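Local coordinates for protein DsrH (PDB 2HY5) that probably takes part in sulfur transfer during intracellular sulfur oxidation, as the DsrH subunit of the hexameric DsrEFH complex, at residues V50-P64 and V76-F88. Residues are numbered along the deposited sequence; the frame is centred on the assembly and turned at random.
Sequences VTEALGKLKLYVLGP and VIPGISVVDYAGF
Ile80 spreads its two branches over Leu59 and Val61 of strand 58-62 and, at its tip, reaches Val50 of helix 47-53. Its CB lies near the carbonyl oxygen of Leu59; CG2, anti to the backbone N, rests 3.8 Å from Tyr60 C and reaches on to Val61 CG1. The other branch, CG1, passes CB of Leu59 at 4.0 Å and ends in CD1, which meets Val50 CG1. That same valine methyl receives Ile77 CD1, while Leu54 stretches CD1 to the carbonyl oxygen of Pro78 in the type II turn 77-80.

Beyond the turn the chain enters strand 81-83, outermost in the chain's parallel sheet, paired with 58-62 as the two strands of a beta-alpha-beta unit whose connection includes helix 63-68. Backbone hydrogen bonds alternate across the parallel pair: Ser81 N to Leu59 O, Val61 N to Ser81 O, Val83 N to Val61 O, and last Gly63 N to Val83 O at 2.7 Å. Where the pairing begins, one water bridges Leu59 N and Gly79 O, and another links Leu59 O with Ser81 OG. Val61 and Val82 share a sheet face and lie side by side, CG1 against CG2 at 3.7 Å.

At the end of strand 58-62, Leu62 carries CG anti to its own nitrogen (chi1 -170°) toward Tyr85, and chi2 63° turns CD2 to 3.5 Å from Tyr85 CE2, the two side chains crossing at about a right angle. Pro64 CB approaches CE1 of the same ring at 3.9 Å. Tyr85 also packs on Gln22 of the DsrE chain and Gly59 of the DsrF chain. An alanine here would probably open a gap beside Leu62 and Pro64 and weaken both intersubunit contacts. Asp84 caps the tyrosine's helix, its OD1 accepting from Gly87 N at 2.8 Å.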
loop_
_atom_site.group_PDB
_atom_site.type_symbol
_atom_site.label_atom_id
_atom_site.label_comp_id
_atom_site.label_asym_id
_atom_site.label_seq_id
_atom_site.Cartn_x
_atom_site.Cartn_y
_atom_site.Cartn_z
ATOM N N VAL C 50 4.673 16.334 -17.617
ATOM C CA VAL C 50 4.893 15.136 -18.417
ATOM C C VAL C 50 5.354 15.547 -19.815
ATOM O O VAL C 50 6.293 14.971 -20.357
ATOM C CB VAL C 50 3.612 14.286 -18.513
ATOM C CG1 VAL C 50 3.851 13.080 -19.420
ATOM C CG2 VAL C 50 3.208 13.816 -17.121
ATOM N N THR C 51 4.703 16.558 -20.381
ATOM C CA THR C 51 5.061 17.042 -21.709
ATOM C C THR C 51 6.507 17.528 -21.714
ATOM O O THR C 51 7.255 17.272 -22.658
ATOM C CB THR C 51 4.132 18.187 -22.154
ATOM O OG1 THR C 51 2.782 17.704 -22.218
ATOM C CG2 THR C 51 4.544 18.709 -23.525
ATOM N N GLU C 52 6.902 18.227 -20.653
ATOM C CA GLU C 52 8.269 18.718 -20.545
ATOM C C GLU C 52 9.248 17.547 -20.557
ATOM O O GLU C 52 10.315 17.628 -21.161
ATOM C CB GLU C 52 8.444 19.525 -19.256
ATOM C CG GLU C 52 8.506 21.029 -19.464
ATOM C CD GLU C 52 9.766 21.468 -20.188
ATOM O OE1 GLU C 52 9.973 21.046 -21.346
ATOM O OE2 GLU C 52 10.554 22.238 -19.597
ATOM N N ALA C 53 8.877 16.458 -19.892
ATOM C CA ALA C 53 9.727 15.273 -19.819
ATOM C C ALA C 53 9.969 14.661 -21.196
ATOM O O ALA C 53 11.046 14.126 -21.467
ATOM C CB ALA C 53 9.102 14.239 -18.887
ATOM N N LEU C 54 8.965 14.738 -22.064
ATOM C CA LEU C 54 9.081 14.198 -23.414
ATOM C C LEU C 54 10.249 14.843 -24.146
ATOM O O LEU C 54 10.745 14.312 -25.140
ATOM C CB LEU C 54 7.786 14.439 -24.193
ATOM C CG LEU C 54 6.604 13.546 -23.814
ATOM C CD1 LEU C 54 5.338 14.039 -24.498
ATOM C CD2 LEU C 54 6.913 12.111 -24.216
ATOM N N GLY C 55 10.687 15.990 -23.641
ATOM C CA GLY C 55 11.795 16.699 -24.253
ATOM C C GLY C 55 13.137 16.002 -24.120
ATOM O O GLY C 55 14.031 16.226 -24.932
ATOM N N LYS C 56 13.297 15.157 -23.105
ATOM C CA LYS C 56 14.569 14.463 -22.934
ATOM C C LYS C 56 14.443 12.966 -22.687
ATOM O O LYS C 56 15.430 12.237 -22.767
ATOM C CB LYS C 56 15.383 15.106 -21.801
ATOM C CG LYS C 56 15.000 14.702 -20.377
ATOM C CD LYS C 56 13.602 15.149 -19.989
ATOM C CE LYS C 56 13.495 15.339 -18.479
ATOM N NZ LYS C 56 14.014 14.175 -17.705
ATOM N N LEU C 57 13.230 12.507 -22.400
ATOM C CA LEU C 57 12.991 11.092 -22.132
ATOM C C LEU C 57 12.021 10.485 -23.137
ATOM O O LEU C 57 11.253 11.200 -23.775
ATOM C CB LEU C 57 12.383 10.914 -20.738
ATOM C CG LEU C 57 13.076 11.538 -19.527
ATOM C CD1 LEU C 57 12.179 11.361 -18.305
ATOM C CD2 LEU C 57 14.440 10.891 -19.306
ATOM N N LYS C 58 12.065 9.159 -23.268
ATOM C CA LYS C 58 11.145 8.434 -24.136
ATOM C C LYS C 58 10.095 7.884 -23.171
ATOM O O LYS C 58 10.423 7.101 -22.281
ATOM C CB LYS C 58 11.851 7.270 -24.835
ATOM C CG LYS C 58 13.040 7.674 -25.690
ATOM C CD LYS C 58 13.693 6.446 -26.311
ATOM C CE LYS C 58 14.871 6.827 -27.191
ATOM N NZ LYS C 58 15.458 5.638 -27.874
ATOM N N LEU C 59 8.845 8.300 -23.335
ATOM C CA LEU C 59 7.778 7.849 -22.443
ATOM C C LEU C 59 6.882 6.813 -23.109
ATOM O O LEU C 59 6.536 6.936 -24.288
ATOM C CB LEU C 59 6.918 9.038 -22.003
ATOM C CG LEU C 59 7.608 10.241 -21.359
ATOM C CD1 LEU C 59 6.545 11.245 -20.924
ATOM C CD2 LEU C 59 8.447 9.799 -20.169
ATOM N N TYR C 60 6.508 5.796 -22.338
ATOM C CA TYR C 60 5.647 4.720 -22.816
ATOM C C TYR C 60 4.544 4.487 -21.798
ATOM O O TYR C 60 4.728 4.748 -20.611
ATOM C CB TYR C 60 6.437 3.420 -22.970
ATOM C CG TYR C 60 7.616 3.516 -23.899
ATOM C CD1 TYR C 60 8.815 4.093 -23.481
ATOM C CD2 TYR C 60 7.527 3.049 -25.209
ATOM C CE1 TYR C 60 9.899 4.200 -24.350
ATOM C CE2 TYR C 60 8.607 3.154 -26.085
ATOM C CZ TYR C 60 9.785 3.732 -25.649
ATOM O OH TYR C 60 10.840 3.858 -26.523
ATOM N N VAL C 61 3.405 3.996 -22.267
ATOM C CA VAL C 61 2.286 3.711 -21.384
ATOM C C VAL C 61 1.752 2.336 -21.760
ATOM O O VAL C 61 1.686 1.999 -22.939
ATOM C CB VAL C 61 1.175 4.788 -21.526
ATOM C CG1 VAL C 61 0.618 4.803 -22.940
ATOM C CG2 VAL C 61 0.068 4.528 -20.522
ATOM N N LEU C 62 1.382 1.536 -20.762
ATOM C CA LEU C 62 0.884 0.190 -21.032
ATOM C C LEU C 62 -0.583 0.209 -21.460
ATOM O O LEU C 62 -1.475 0.508 -20.667
ATOM C CB LEU C 62 1.077 -0.697 -19.793
ATOM C CG LEU C 62 0.835 -2.195 -19.989
ATOM C CD1 LEU C 62 1.828 -2.777 -20.993
ATOM C CD2 LEU C 62 0.978 -2.890 -18.648
ATOM N N GLY C 63 -0.813 -0.113 -22.732
ATOM C CA GLY C 63 -2.154 -0.119 -23.294
ATOM C C GLY C 63 -3.189 -0.923 -22.529
ATOM O O GLY C 63 -4.316 -0.459 -22.356
ATOM N N PRO C 64 -2.853 -2.143 -22.081
ATOM C CA PRO C 64 -3.811 -2.961 -21.332
ATOM C C PRO C 64 -4.340 -2.250 -20.084
ATOM O O PRO C 64 -5.536 -2.320 -19.790
ATOM C CB PRO C 64 -3.002 -4.211 -21.004
ATOM C CG PRO C 64 -2.139 -4.358 -22.217
ATOM C CD PRO C 64 -1.658 -2.934 -22.432
ATOM N N VAL C 76 -4.236 9.738 -24.858
ATOM C CA VAL C 76 -2.884 9.933 -24.356
ATOM C C VAL C 76 -2.223 11.211 -24.872
ATOM O O VAL C 76 -2.542 11.695 -25.961
ATOM C CB VAL C 76 -1.996 8.725 -24.741
ATOM C CG1 VAL C 76 -0.594 8.899 -24.196
ATOM C CG2 VAL C 76 -2.621 7.448 -24.216
ATOM N N ILE C 77 -1.312 11.758 -24.075
ATOM C CA ILE C 77 -0.569 12.949 -24.466
ATOM C C ILE C 77 0.272 12.547 -25.673
ATOM O O ILE C 77 1.018 11.567 -25.616
ATOM C CB ILE C 77 0.376 13.410 -23.339
ATOM C CG1 ILE C 77 -0.442 13.812 -22.108
ATOM C CG2 ILE C 77 1.240 14.574 -23.819
ATOM C CD1 ILE C 77 0.403 14.029 -20.862
ATOM N N PRO C 78 0.149 13.285 -26.788
ATOM C CA PRO C 78 0.922 12.966 -27.993
ATOM C C PRO C 78 2.413 12.869 -27.692
ATOM O O PRO C 78 2.995 13.775 -27.096
ATOM C CB PRO C 78 0.592 14.127 -28.926
ATOM C CG PRO C 78 -0.827 14.442 -28.555
ATOM C CD PRO C 78 -0.776 14.404 -27.041
ATOM N N GLY C 79 3.030 11.767 -28.101
ATOM C CA GLY C 79 4.449 11.593 -27.846
ATOM C C GLY C 79 4.717 10.384 -26.977
ATOM O O GLY C 79 5.796 9.792 -27.033
ATOM N N ILE C 80 3.736 10.027 -26.155
ATOM C CA ILE C 80 3.863 8.860 -25.293
ATOM C C ILE C 80 3.428 7.657 -26.123
ATOM O O ILE C 80 2.298 7.600 -26.596
ATOM C CB ILE C 80 2.953 8.971 -24.058
ATOM C CG1 ILE C 80 3.322 10.221 -23.259
ATOM C CG2 ILE C 80 3.109 7.731 -23.183
ATOM C CD1 ILE C 80 2.514 10.402 -21.992
ATOM N N SER C 81 4.336 6.702 -26.301
ATOM C CA SER C 81 4.053 5.511 -27.092
ATOM C C SER C 81 3.284 4.484 -26.280
ATOM O O SER C 81 3.665 4.175 -25.156
ATOM C CB SER C 81 5.360 4.873 -27.567
ATOM O OG SER C 81 6.118 5.765 -28.360
ATOM N N VAL C 82 2.210 3.953 -26.856
ATOM C CA VAL C 82 1.402 2.940 -26.184
ATOM C C VAL C 82 1.967 1.570 -26.554
ATOM O O VAL C 82 2.157 1.270 -27.732
ATOM C CB VAL C 82 -0.074 3.026 -26.626
ATOM C CG1 VAL C 82 -0.912 1.987 -25.887
ATOM C CG2 VAL C 82 -0.609 4.427 -26.361
ATOM N N VAL C 83 2.246 0.754 -25.540
ATOM C CA VAL C 83 2.798 -0.582 -25.745
ATOM C C VAL C 83 1.967 -1.637 -25.008
ATOM O O VAL C 83 1.192 -1.310 -24.112
ATOM C CB VAL C 83 4.244 -0.671 -25.219
ATOM C CG1 VAL C 83 5.122 0.349 -25.932
ATOM C CG2 VAL C 83 4.262 -0.430 -23.712
ATOM N N ASP C 84 2.110 -2.901 -25.402
ATOM C CA ASP C 84 1.394 -3.970 -24.713
ATOM C C ASP C 84 2.419 -4.687 -23.847
ATOM O O ASP C 84 3.551 -4.226 -23.727
ATOM C CB ASP C 84 0.742 -4.948 -25.698
ATOM C CG ASP C 84 1.696 -5.425 -26.765
ATOM O OD1 ASP C 84 2.922 -5.389 -26.537
ATOM O OD2 ASP C 84 1.212 -5.851 -27.834
ATOM N N TYR C 85 2.044 -5.803 -23.237
ATOM C CA TYR C 85 3.004 -6.499 -22.387
ATOM C C TYR C 85 4.239 -6.968 -23.148
ATOM O O TYR C 85 5.345 -6.960 -22.606
ATOM C CB TYR C 85 2.332 -7.668 -21.665
ATOM C CG TYR C 85 1.507 -7.225 -20.470
ATOM C CD1 TYR C 85 0.111 -7.236 -20.510
ATOM C CD2 TYR C 85 2.127 -6.780 -19.305
ATOM C CE1 TYR C 85 -0.647 -6.814 -19.413
ATOM C CE2 TYR C 85 1.381 -6.355 -18.203
ATOM C CZ TYR C 85 -0.002 -6.375 -18.265
ATOM O OH TYR C 85 -0.743 -5.961 -17.180
ATOM N N ALA C 86 4.062 -7.368 -24.405
ATOM C CA ALA C 86 5.202 -7.803 -25.201
ATOM C C ALA C 86 6.137 -6.605 -25.391
ATOM O O ALA C 86 7.354 -6.754 -25.363
ATOM C CB ALA C 86 4.732 -8.338 -26.556
ATOM N N GLY C 87 5.556 -5.418 -25.569
ATOM C CA GLY C 87 6.356 -4.216 -25.732
ATOM C C GLY C 87 7.093 -3.865 -24.451
ATOM O O GLY C 87 8.211 -3.353 -24.480
ATOM N N PHE C 88 6.444 -4.140 -23.322
ATOM C CA PHE C 88 6.997 -3.895 -21.991
ATOM C C PHE C 88 8.258 -4.753 -21.877
ATOM O O PHE C 88 9.319 -4.285 -21.466
ATOM C CB PHE C 88 5.932 -4.298 -20.957
ATOM C CG PHE C 88 6.285 -4.006 -19.513
ATOM C CD1 PHE C 88 5.306 -4.137 -18.533
ATOM C CD2 PHE C 88 7.576 -3.657 -19.123
ATOM C CE1 PHE C 88 5.604 -3.930 -17.186
ATOM C CE2 PHE C 88 7.885 -3.448 -17.781
ATOM C CZ PHE C 88 6.895 -3.586 -16.809
HETATM O O HOH W 1 8.304 9.522 -25.874
HETATM O O HOH W 2 8.035 6.886 -26.823
#